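Local coordinates for protein transcriptional activator HlyU (Vibrio cholerae, PDB 4OOI) that binds DNA as an ArsR-type transcriptional regulator, raising expression of the hemolysin gene hlyA and possibly of other virulence determinants, at residues I40-L45 against A98-L103; N34-Q39 against L58-S63. One frame throughout, in Å; residues are numbered along the deposited sequence.

Contact 1: I40-L45 against A98-L103; sequences ILCMLL and AMIELL
Cys42 and Ile100 mark the closest approach of the two backbones, their CA atoms 6.2 Å apart, where the last turn of helix 35-43 and the loop residues behind it run up against the middle of helix 94-107. Ile100 carries most of the contact, pointing at the other segment. Its chi1 of -72° sets CG1 beside the backbone N, and chi2 of -54° then brings CD1 to 3.6 Å from Leu41 CB, the two side chains crossing at roughly a right angle. Ile100 CG2 lies over the backbone of Leu41 and Cys42, 3.7 Å from Leu41 O and 4.0 Å from Cys42 CA, and touches Leu45 CD2 at 3.8 Å. The side chains of Leu45 and Ile100 pass in opposite directions, and Leu45 CD2 goes on to the helix backbone, 4.0 Å from Glu101 CA, at the more exposed border. In this winged helix-turn-helix fold of the ArsR family, the contact ties the C-terminal helix to the helix preceding the predicted DNA-binding motif. Leu41 also rests on Met32 of helix 15-32, and both Leu41 and Leu45 touch Leu91 of strand 86-91. On helix 94-107, Met99 and Leu102 pack against the second subunit, placing this contact beside the dimer interface.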
loop_
_atom_site.group_PDB
_atom_site.type_symbol
_atom_site.label_atom_id
_atom_site.label_comp_id
_atom_site.label_asym_id
_atom_site.label_seq_id
_atom_site.Cartn_x
_atom_site.Cartn_y
_atom_site.Cartn_z
ATOM N N ILE B 40 9.570 -6.689 -7.319
ATOM C CA ILE B 40 9.428 -6.454 -8.750
ATOM C C ILE B 40 9.202 -4.975 -9.044
ATOM O O ILE B 40 9.900 -4.385 -9.867
ATOM C CB ILE B 40 8.254 -7.260 -9.333
ATOM C CG1 ILE B 40 8.505 -8.760 -9.171
ATOM C CG2 ILE B 40 8.046 -6.914 -10.799
ATOM C CD1 ILE B 40 7.314 -9.617 -9.532
ATOM N N LEU B 41 8.230 -4.383 -8.358
ATOM C CA LEU B 41 7.894 -2.976 -8.557
ATOM C C LEU B 41 9.053 -2.051 -8.187
ATOM O O LEU B 41 9.260 -1.019 -8.827
ATOM C CB LEU B 41 6.644 -2.607 -7.757
ATOM C CG LEU B 41 5.344 -3.326 -8.128
ATOM C CD1 LEU B 41 4.251 -3.004 -7.124
ATOM C CD2 LEU B 41 4.903 -2.962 -9.535
ATOM N N CYS B 42 9.802 -2.424 -7.155
ATOM C CA CYS B 42 10.957 -1.640 -6.724
ATOM C C CYS B 42 12.080 -1.690 -7.753
ATOM O O CYS B 42 12.757 -0.690 -7.992
ATOM C CB CYS B 42 11.472 -2.121 -5.363
ATOM S SG CYS B 42 10.603 -1.429 -3.934
ATOM N N MET B 43 12.275 -2.856 -8.361
ATOM C CA MET B 43 13.319 -3.013 -9.368
ATOM C C MET B 43 12.946 -2.344 -10.688
ATOM O O MET B 43 13.818 -1.984 -11.478
ATOM C CB MET B 43 13.634 -4.491 -9.597
ATOM C CG MET B 43 14.285 -5.179 -8.410
ATOM S SD MET B 43 14.672 -6.903 -8.759
ATOM C CE MET B 43 13.072 -7.491 -9.303
ATOM N N LEU B 44 11.647 -2.180 -10.922
ATOM C CA LEU B 44 11.162 -1.570 -12.156
ATOM C C LEU B 44 11.112 -0.049 -12.059
ATOM O O LEU B 44 10.712 0.629 -13.006
ATOM C CB LEU B 44 9.779 -2.115 -12.522
ATOM C CG LEU B 44 9.708 -3.579 -12.960
ATOM C CD1 LEU B 44 8.274 -3.979 -13.268
ATOM C CD2 LEU B 44 10.602 -3.814 -14.162
ATOM N N LEU B 45 11.519 0.483 -10.910
ATOM C CA LEU B 45 11.533 1.926 -10.699
ATOM C C LEU B 45 12.674 2.577 -11.472
ATOM O O LEU B 45 13.837 2.209 -11.297
ATOM C CB LEU B 45 11.653 2.247 -9.209
ATOM C CG LEU B 45 11.671 3.733 -8.849
ATOM C CD1 LEU B 45 10.399 4.407 -9.333
ATOM C CD2 LEU B 45 11.848 3.923 -7.352
ATOM N N ALA B 98 5.110 6.994 -7.805
ATOM C CA ALA B 98 5.241 7.834 -6.619
ATOM C C ALA B 98 5.232 6.993 -5.347
ATOM O O ALA B 98 6.059 7.190 -4.455
ATOM C CB ALA B 98 4.130 8.871 -6.579
ATOM N N MET B 99 4.296 6.050 -5.276
ATOM C CA MET B 99 4.180 5.169 -4.118
ATOM C C MET B 99 5.429 4.313 -3.935
ATOM O O MET B 99 5.921 4.148 -2.818
ATOM C CB MET B 99 2.940 4.280 -4.243
ATOM C CG MET B 99 1.629 5.045 -4.199
ATOM S SD MET B 99 0.189 3.981 -4.404
ATOM C CE MET B 99 0.334 2.942 -2.953
ATOM N N ILE B 100 5.937 3.773 -5.039
ATOM C CA ILE B 100 7.149 2.961 -5.011
ATOM C C ILE B 100 8.360 3.794 -4.600
ATOM O O ILE B 100 9.190 3.344 -3.811
ATOM C CB ILE B 100 7.406 2.275 -6.371
ATOM C CG1 ILE B 100 6.400 1.143 -6.587
ATOM C CG2 ILE B 100 8.821 1.726 -6.444
ATOM C CD1 ILE B 100 6.372 0.133 -5.457
ATOM N N GLU B 101 8.450 5.011 -5.129
ATOM C CA GLU B 101 9.532 5.920 -4.764
ATOM C C GLU B 101 9.500 6.227 -3.270
ATOM O O GLU B 101 10.539 6.231 -2.604
ATOM C CB GLU B 101 9.452 7.216 -5.574
ATOM C CG GLU B 101 10.539 8.225 -5.233
ATOM C CD GLU B 101 10.511 9.449 -6.128
ATOM O OE1 GLU B 101 9.805 9.420 -7.159
ATOM O OE2 GLU B 101 11.196 10.441 -5.800
ATOM N N LEU B 102 8.303 6.474 -2.746
ATOM C CA LEU B 102 8.140 6.739 -1.322
ATOM C C LEU B 102 8.544 5.528 -0.486
ATOM O O LEU B 102 9.262 5.664 0.502
ATOM C CB LEU B 102 6.702 7.157 -1.001
ATOM C CG LEU B 102 6.399 7.424 0.477
ATOM C CD1 LEU B 102 7.412 8.389 1.070
ATOM C CD2 LEU B 102 4.992 7.965 0.651
ATOM N N LEU B 103 8.083 4.347 -0.890
ATOM C CA LEU B 103 8.424 3.112 -0.189
ATOM C C LEU B 103 9.931 2.874 -0.182
ATOM O O LEU B 103 10.489 2.381 0.801
ATOM C CB LEU B 103 7.705 1.918 -0.821
ATOM C CG LEU B 103 6.197 1.825 -0.580
ATOM C CD1 LEU B 103 5.600 0.658 -1.348
ATOM C CD2 LEU B 103 5.903 1.695 0.905
#

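Contact 2: N34-Q39 against L58-S63; sequences NERRLQ and LELSQS
Gln39 OE1 accepts a hydrogen bond from Arg36 NH1 at 3.0 Å, and Leu58 CG lies 3.2 Å from the same oxygen. The donor sits in the carbonyl plane, on a lone pair of OE1, but the bond is bent: its N-H...O angle is 142° and the oxygen is tilted 26° out of the guanidinium plane. Linking residues three apart on the helix, this bond holds the arginine end beside Leu58, whose CG is 3.6 Å from Arg36 NH1. The arginine gets there by a bend in its chain at chi2 (-55°), after which CD, NE and the guanidinium extend toward the 58-63 segment. Leu60 CD2 covers this outstretched part, 3.6 Å from Arg36 CD and over one face of the guanidinium, as the two side chains run past each other in opposite directions. Residues 58-61 form the turn between helices 51-57 and 62-74 of the predicted helix-turn-helix motif, with Glu59 at the centre of an inverse gamma turn. The contact packs helix 35-43 against this turn, and Leu58 turns both methyls to Gln39, with Leu58 CD2 3.7 Å from Gln39 CB. At the start of the same helix Asn34 is the N-cap; its OD1 takes a nearly straight bond from Arg37 N at 3.2 Å. The Asn34 CB lies over the centre of the Arg37 guanidinium, which bonds to the carbonyls of Lys30 and Ala31 and makes a cation-pi contact with Trp71. Arg36 NH2 also forms a long, weak ion pair with Glu19 of the second subunit.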
loop_
_atom_site.group_PDB
_atom_site.type_symbol
_atom_site.label_atom_id
_atom_site.label_comp_id
_atom_site.label_asym_id
_atom_site.label_seq_id
_atom_site.Cartn_x
_atom_site.Cartn_y
_atom_site.Cartn_z
ATOM N N ASN B 34 2.588 -7.521 -1.226
ATOM C CA ASN B 34 3.241 -8.807 -1.413
ATOM C C ASN B 34 4.735 -8.597 -1.593
ATOM O O ASN B 34 5.152 -7.741 -2.372
ATOM C CB ASN B 34 2.664 -9.535 -2.625
ATOM C CG ASN B 34 3.266 -10.912 -2.819
ATOM O OD1 ASN B 34 4.332 -11.058 -3.418
ATOM N ND2 ASN B 34 2.582 -11.933 -2.315
ATOM N N GLU B 35 5.534 -9.370 -0.864
ATOM C CA GLU B 35 6.985 -9.208 -0.872
ATOM C C GLU B 35 7.576 -9.274 -2.275
ATOM O O GLU B 35 8.278 -8.359 -2.703
ATOM C CB GLU B 35 7.654 -10.250 0.028
ATOM C CG GLU B 35 7.402 -10.040 1.510
ATOM C CD GLU B 35 8.194 -10.999 2.374
ATOM O OE1 GLU B 35 8.911 -11.853 1.811
ATOM O OE2 GLU B 35 8.101 -10.899 3.615
ATOM N N ARG B 36 7.276 -10.353 -2.991
ATOM C CA ARG B 36 7.804 -10.545 -4.337
ATOM C C ARG B 36 7.344 -9.453 -5.299
ATOM O O ARG B 36 8.151 -8.892 -6.042
ATOM C CB ARG B 36 7.425 -11.927 -4.872
ATOM C CG ARG B 36 8.113 -13.072 -4.147
ATOM C CD ARG B 36 9.624 -12.894 -4.162
ATOM N NE ARG B 36 10.326 -14.075 -3.668
ATOM C CZ ARG B 36 11.648 -14.218 -3.687
ATOM N NH1 ARG B 36 12.415 -13.254 -4.175
ATOM N NH2 ARG B 36 12.203 -15.328 -3.219
ATOM N N ARG B 37 6.050 -9.149 -5.276
ATOM C CA ARG B 37 5.499 -8.109 -6.138
ATOM C C ARG B 37 6.121 -6.751 -5.833
ATOM O O ARG B 37 6.399 -5.968 -6.740
ATOM C CB ARG B 37 3.976 -8.041 -6.005
ATOM C CG ARG B 37 3.263 -9.306 -6.453
ATOM C CD ARG B 37 1.831 -9.019 -6.875
ATOM N NE ARG B 37 1.002 -8.547 -5.769
ATOM C CZ ARG B 37 0.233 -9.336 -5.025
ATOM N NH1 ARG B 37 0.189 -10.639 -5.263
ATOM N NH2 ARG B 37 -0.490 -8.822 -4.039
ATOM N N LEU B 38 6.349 -6.486 -4.550
ATOM C CA LEU B 38 6.980 -5.242 -4.127
ATOM C C LEU B 38 8.424 -5.171 -4.609
ATOM O O LEU B 38 8.909 -4.101 -4.974
ATOM C CB LEU B 38 6.930 -5.104 -2.607
ATOM C CG LEU B 38 7.500 -3.807 -2.036
ATOM C CD1 LEU B 38 6.739 -2.607 -2.577
ATOM C CD2 LEU B 38 7.452 -3.838 -0.523
ATOM N N GLN B 39 9.107 -6.311 -4.599
ATOM C CA GLN B 39 10.475 -6.383 -5.098
ATOM C C GLN B 39 10.504 -6.083 -6.592
ATOM O O GLN B 39 11.346 -5.316 -7.070
ATOM C CB GLN B 39 11.073 -7.764 -4.822
ATOM C CG GLN B 39 11.312 -8.056 -3.350
ATOM C CD GLN B 39 11.646 -9.513 -3.090
ATOM O OE1 GLN B 39 11.580 -10.345 -3.991
ATOM N NE2 GLN B 39 12.007 -9.827 -1.850
ATOM N N LEU B 58 15.557 -11.940 -8.714
ATOM C CA LEU B 58 14.642 -12.521 -7.738
ATOM C C LEU B 58 14.642 -14.032 -7.913
ATOM O O LEU B 58 14.022 -14.547 -8.843
ATOM C CB LEU B 58 13.228 -11.976 -7.942
ATOM C CG LEU B 58 12.717 -10.921 -6.960
ATOM C CD1 LEU B 58 13.770 -9.856 -6.696
ATOM C CD2 LEU B 58 11.434 -10.294 -7.486
ATOM N N GLU B 59 15.335 -14.742 -7.028
ATOM C CA GLU B 59 15.481 -16.187 -7.184
ATOM C C GLU B 59 14.164 -16.958 -7.048
ATOM O O GLU B 59 13.917 -17.645 -6.056
ATOM C CB GLU B 59 16.570 -16.752 -6.262
ATOM C CG GLU B 59 16.426 -16.431 -4.788
ATOM C CD GLU B 59 17.286 -17.329 -3.922
ATOM O OE1 GLU B 59 18.420 -16.929 -3.591
ATOM O OE2 GLU B 59 16.829 -18.441 -3.583
ATOM N N LEU B 60 13.325 -16.831 -8.068
ATOM C CA LEU B 60 12.110 -17.628 -8.180
ATOM C C LEU B 60 11.924 -18.071 -9.625
ATOM O O LEU B 60 12.553 -17.525 -10.531
ATOM C CB LEU B 60 10.885 -16.851 -7.678
ATOM C CG LEU B 60 10.772 -15.335 -7.878
ATOM C CD1 LEU B 60 10.801 -14.933 -9.346
ATOM C CD2 LEU B 60 9.498 -14.831 -7.219
ATOM N N SER B 61 11.068 -19.066 -9.835
ATOM C CA SER B 61 10.801 -19.571 -11.176
ATOM C C SER B 61 10.160 -18.496 -12.043
ATOM O O SER B 61 9.553 -17.555 -11.531
ATOM C CB SER B 61 9.891 -20.798 -11.114
ATOM O OG SER B 61 9.464 -21.182 -12.408
ATOM N N GLN B 62 10.298 -18.637 -13.358
ATOM C CA GLN B 62 9.700 -17.687 -14.289
ATOM C C GLN B 62 8.180 -17.812 -14.320
ATOM O O GLN B 62 7.493 -16.930 -14.830
ATOM C CB GLN B 62 10.271 -17.867 -15.698
ATOM C CG GLN B 62 11.647 -17.254 -15.897
ATOM C CD GLN B 62 12.023 -17.134 -17.361
ATOM O OE1 GLN B 62 11.429 -17.784 -18.222
ATOM N NE2 GLN B 62 13.010 -16.294 -17.651
ATOM N N SER B 63 7.664 -18.907 -13.773
ATOM C CA SER B 63 6.225 -19.147 -13.731
ATOM C C SER B 63 5.557 -18.412 -12.569
ATOM O O SER B 63 4.516 -17.776 -12.743
ATOM C CB SER B 63 5.938 -20.648 -13.648
ATOM O OG SER B 63 6.661 -21.243 -12.586
#

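Helix 35-43 serves both contacts, its N-terminal turns in contact 2 and its C-terminal end in contact 1, and the centres of the two lie about 14 Å apart. They meet directly on two flanks of that helix. Toward the predicted helix-turn-helix, Leu58 of contact 2 packs on contact 1 through its CD1, 3.6 Å from Met43 CE, and through its CD2, 3.7 Å from Ile40 CG1. Toward the C-terminal helix, Leu38 CD1 lies 3.7 Å from Leu103 CD1 and also reaches Ile100. The shared helix therefore connects the turn of the predicted DNA-binding motif to helix 94-107, and both contacts reach the second subunit of the dimer.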